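Local structure of uncharacterized protein (Sulfolobus solfataricus, 3EXC) at residues A[20-25]-A[36-41]. The protein cuts single-stranded RNA as a CRISPR-associated, magnesium-dependent Cas2 endoribonuclease and takes part in antiviral defence. The protein carries 2 engineered substitutions. Sequence-based numbering, arbitrary orientation.
Sequences KLANNL and SAFEGD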
ATOM      1  N   LYS A  20      -7.093 -12.527   9.881  1.00 37.22           N
ATOM      2  CA  LYS A  20      -8.495 -12.161  10.054  1.00 34.78           C
ATOM      3  C   LYS A  20      -8.864 -11.006   9.117  1.00 33.46           C
ATOM      4  O   LYS A  20      -9.886 -11.057   8.434  1.00 33.11           O
ATOM      5  CB  LYS A  20      -8.739 -11.728  11.459  1.00 34.99           C
ATOM      6  CG  LYS A  20     -10.211 -11.724  11.850  1.00 37.66           C
ATOM      7  CD  LYS A  20     -10.395 -11.428  13.372  1.00 36.06           C
ATOM      8  CE  LYS A  20     -11.570 -12.135  13.935  1.00 34.89           C
ATOM      9  NZ  LYS A  20     -11.605 -12.014  15.412  1.00 35.47           N
ATOM     10  N   LEU A  21      -8.031  -9.967   9.082  1.00 31.61           N
ATOM     11  CA  LEU A  21      -8.283  -8.783   8.207  1.00 31.02           C
ATOM     12  C   LEU A  21      -8.256  -9.166   6.733  1.00 31.49           C
ATOM     13  O   LEU A  21      -9.197  -8.879   6.035  1.00 30.67           O
ATOM     14  CB  LEU A  21      -7.277  -7.659   8.488  1.00 29.84           C
ATOM     15  CG  LEU A  21      -7.494  -6.374   7.686  1.00 29.55           C
ATOM     16  CD1 LEU A  21      -8.805  -5.729   8.050  1.00 31.43           C
ATOM     17  CD2 LEU A  21      -6.338  -5.419   7.948  1.00 25.93           C
ATOM     18  N   ALA A  22      -7.216  -9.892   6.301  1.00 32.48           N
ATOM     19  CA  ALA A  22      -7.105 -10.393   4.914  1.00 33.79           C
ATOM     20  C   ALA A  22      -8.356 -11.174   4.573  1.00 34.69           C
ATOM     21  O   ALA A  22      -8.939 -10.963   3.515  1.00 34.83           O
ATOM     22  CB  ALA A  22      -5.874 -11.254   4.710  1.00 32.39           C
ATOM     23  N   ASN A  23      -8.795 -12.033   5.489  1.00 36.03           N
ATOM     24  CA  ASN A  23      -9.991 -12.868   5.255  1.00 37.21           C
ATOM     25  C   ASN A  23     -11.225 -12.035   5.078  1.00 36.75           C
ATOM     26  O   ASN A  23     -12.051 -12.325   4.205  1.00 36.56           O
ATOM     27  CB  ASN A  23     -10.269 -13.854   6.412  1.00 37.85           C
ATOM     28  CG  ASN A  23      -9.312 -15.028   6.430  1.00 40.75           C
ATOM     29  OD1 ASN A  23      -8.489 -15.203   5.499  1.00 47.13           O
ATOM     30  ND2 ASN A  23      -9.359 -15.808   7.506  1.00 38.05           N
ATOM     31  N   ASN A  24     -11.366 -11.026   5.939  1.00 36.13           N
ATOM     32  CA  ASN A  24     -12.521 -10.127   5.847  1.00 35.80           C
ATOM     33  C   ASN A  24     -12.567  -9.175   4.671  1.00 35.03           C
ATOM     34  O   ASN A  24     -13.623  -8.943   4.078  1.00 35.24           O
ATOM     35  CB  ASN A  24     -12.723  -9.406   7.143  1.00 35.49           C
ATOM     36  CG  ASN A  24     -13.470 -10.280   8.137  1.00 37.91           C
ATOM     37  OD1 ASN A  24     -12.850 -11.041   8.919  1.00 35.13           O
ATOM     38  ND2 ASN A  24     -14.817 -10.250   8.044  1.00 37.68           N
ATOM     39  N   LEU A  25     -11.423  -8.630   4.329  1.00 34.03           N
ATOM     40  CA  LEU A  25     -11.286  -7.894   3.059  1.00 34.59           C
ATOM     41  C   LEU A  25     -11.687  -8.762   1.816  1.00 35.09           C
ATOM     42  O   LEU A  25     -12.357  -8.253   0.941  1.00 35.25           O
ATOM     43  CB  LEU A  25      -9.853  -7.286   2.937  1.00 33.12           C
ATOM     44  CG  LEU A  25      -9.337  -6.348   4.035  1.00 30.75           C
ATOM     45  CD1 LEU A  25      -7.894  -5.911   3.727  1.00 26.74           C
ATOM     46  CD2 LEU A  25     -10.247  -5.147   4.112  1.00 28.41           C
ATOM     47  N   SER A  36       0.297  -7.165   2.034  1.00 37.52           N
ATOM     48  CA  SER A  36      -0.546  -6.398   2.984  1.00 36.69           C
ATOM     49  C   SER A  36      -1.338  -5.302   2.261  1.00 34.39           C
ATOM     50  O   SER A  36      -1.396  -4.187   2.738  1.00 35.13           O
ATOM     51  CB  SER A  36       0.321  -5.846   4.131  1.00 36.53           C
ATOM     52  OG  SER A  36       0.692  -6.894   5.032  1.00 39.63           O
ATOM     53  N   ALA A  37      -1.912  -5.626   1.098  1.00 31.39           N
ATOM     54  CA  ALA A  37      -2.590  -4.611   0.300  1.00 30.45           C
ATOM     55  C   ALA A  37      -3.653  -5.310  -0.508  1.00 29.78           C
ATOM     56  O   ALA A  37      -3.464  -6.414  -0.978  1.00 29.87           O
ATOM     57  CB  ALA A  37      -1.578  -3.884  -0.598  1.00 28.82           C
ATOM     58  N   PHE A  38      -4.791  -4.676  -0.621  1.00 29.57           N
ATOM     59  CA  PHE A  38      -5.919  -5.204  -1.373  1.00 31.27           C
ATOM     60  C   PHE A  38      -6.459  -4.055  -2.221  1.00 32.35           C
ATOM     61  O   PHE A  38      -6.235  -2.883  -1.855  1.00 32.65           O
ATOM     62  CB  PHE A  38      -7.034  -5.614  -0.399  1.00 30.41           C
ATOM     63  CG  PHE A  38      -6.888  -6.996   0.146  1.00 28.07           C
ATOM     64  CD1 PHE A  38      -7.714  -8.009  -0.305  1.00 27.70           C
ATOM     65  CD2 PHE A  38      -5.909  -7.277   1.113  1.00 29.86           C
ATOM     66  CE1 PHE A  38      -7.573  -9.329   0.222  1.00 30.14           C
ATOM     67  CE2 PHE A  38      -5.711  -8.559   1.636  1.00 26.19           C
ATOM     68  CZ  PHE A  38      -6.539  -9.595   1.207  1.00 30.39           C
ATOM     69  N   GLU A  39      -7.138  -4.357  -3.321  1.00 33.60           N
ATOM     70  CA  GLU A  39      -7.860  -3.311  -4.095  1.00 37.07           C
ATOM     71  C   GLU A  39      -9.248  -3.804  -4.421  1.00 37.56           C
ATOM     72  O   GLU A  39      -9.491  -5.024  -4.412  1.00 38.09           O
ATOM     73  CB  GLU A  39      -7.109  -2.897  -5.402  1.00 38.05           C
ATOM     74  CG  GLU A  39      -6.705  -4.110  -6.294  1.00 45.49           C
ATOM     75  CD  GLU A  39      -7.803  -4.597  -7.274  1.00 52.83           C
ATOM     76  OE1 GLU A  39      -8.780  -3.806  -7.470  1.00 54.92           O
ATOM     77  OE2 GLU A  39      -7.663  -5.740  -7.856  1.00 55.40           O
ATOM     78  N   GLY A  40     -10.181  -2.896  -4.696  1.00 37.96           N
ATOM     79  CA  GLY A  40     -11.512  -3.350  -5.005  1.00 41.22           C
ATOM     80  C   GLY A  40     -12.244  -2.163  -5.549  1.00 43.47           C
ATOM     81  O   GLY A  40     -11.677  -1.091  -5.607  1.00 42.28           O
ATOM     82  N   ASP A  41     -13.483  -2.360  -5.952  1.00 45.36           N
ATOM     83  CA  ASP A  41     -14.272  -1.308  -6.492  1.00 50.19           C
ATOM     84  C   ASP A  41     -15.187  -0.765  -5.411  1.00 53.85           C
ATOM     85  O   ASP A  41     -15.750  -1.521  -4.616  1.00 54.06           O
ATOM     86  CB  ASP A  41     -15.128  -1.820  -7.663  1.00 49.57           C
ATOM     87  CG  ASP A  41     -14.296  -2.529  -8.805  1.00 51.49           C
ATOM     88  OD1 ASP A  41     -13.135  -2.162  -9.135  1.00 45.75           O
ATOM     89  OD2 ASP A  41     -14.870  -3.475  -9.418  1.00 55.88           O
TER
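Leu25 of helix 15-27 and Phe38 of strand 37-41 bring their backbones to a CA-CA distance of 7.5 Å, with Ala22, one helical turn earlier, nearest to Ser36. Phe38 directs its side chain at the helix and Leu25 its own at the strand, while Ala37 turns away. The Phe38 ring lies against the helix, and Leu25 CB sits over the centre of one face in a CH-pi contact, 4.0 Å from the ring centroid and only 12° off the normal. With CG placed beside the backbone N (chi1 -57°) and the chain then extended, Leu25 brings CD1 within 3.6 Å of Phe38 CD2. The far end of the ring reaches the preceding turn: Phe38 CZ is 3.9 Å from Ala22 CB and 3.6 Å from Ala22 O, which approaches the ring obliquely. Tyr10 of strand 5-11 and Arg32 of strand 31-34 also touch Phe38, while Leu50 of helix 47-57 packs on Leu25. On the other side of the sheet, Ala37 meets Val9 of the second subunit. The contact packs helix 15-27 on one face of the antiparallel sheet in the ferredoxin-like fold of Cas2. All three touching residues are buried, and their side chains meet through dispersion and the CH-pi contact, attractions that fall off quickly with distance and so rest on the ring keeping one face over Leu25 CB and its far end by Ala22.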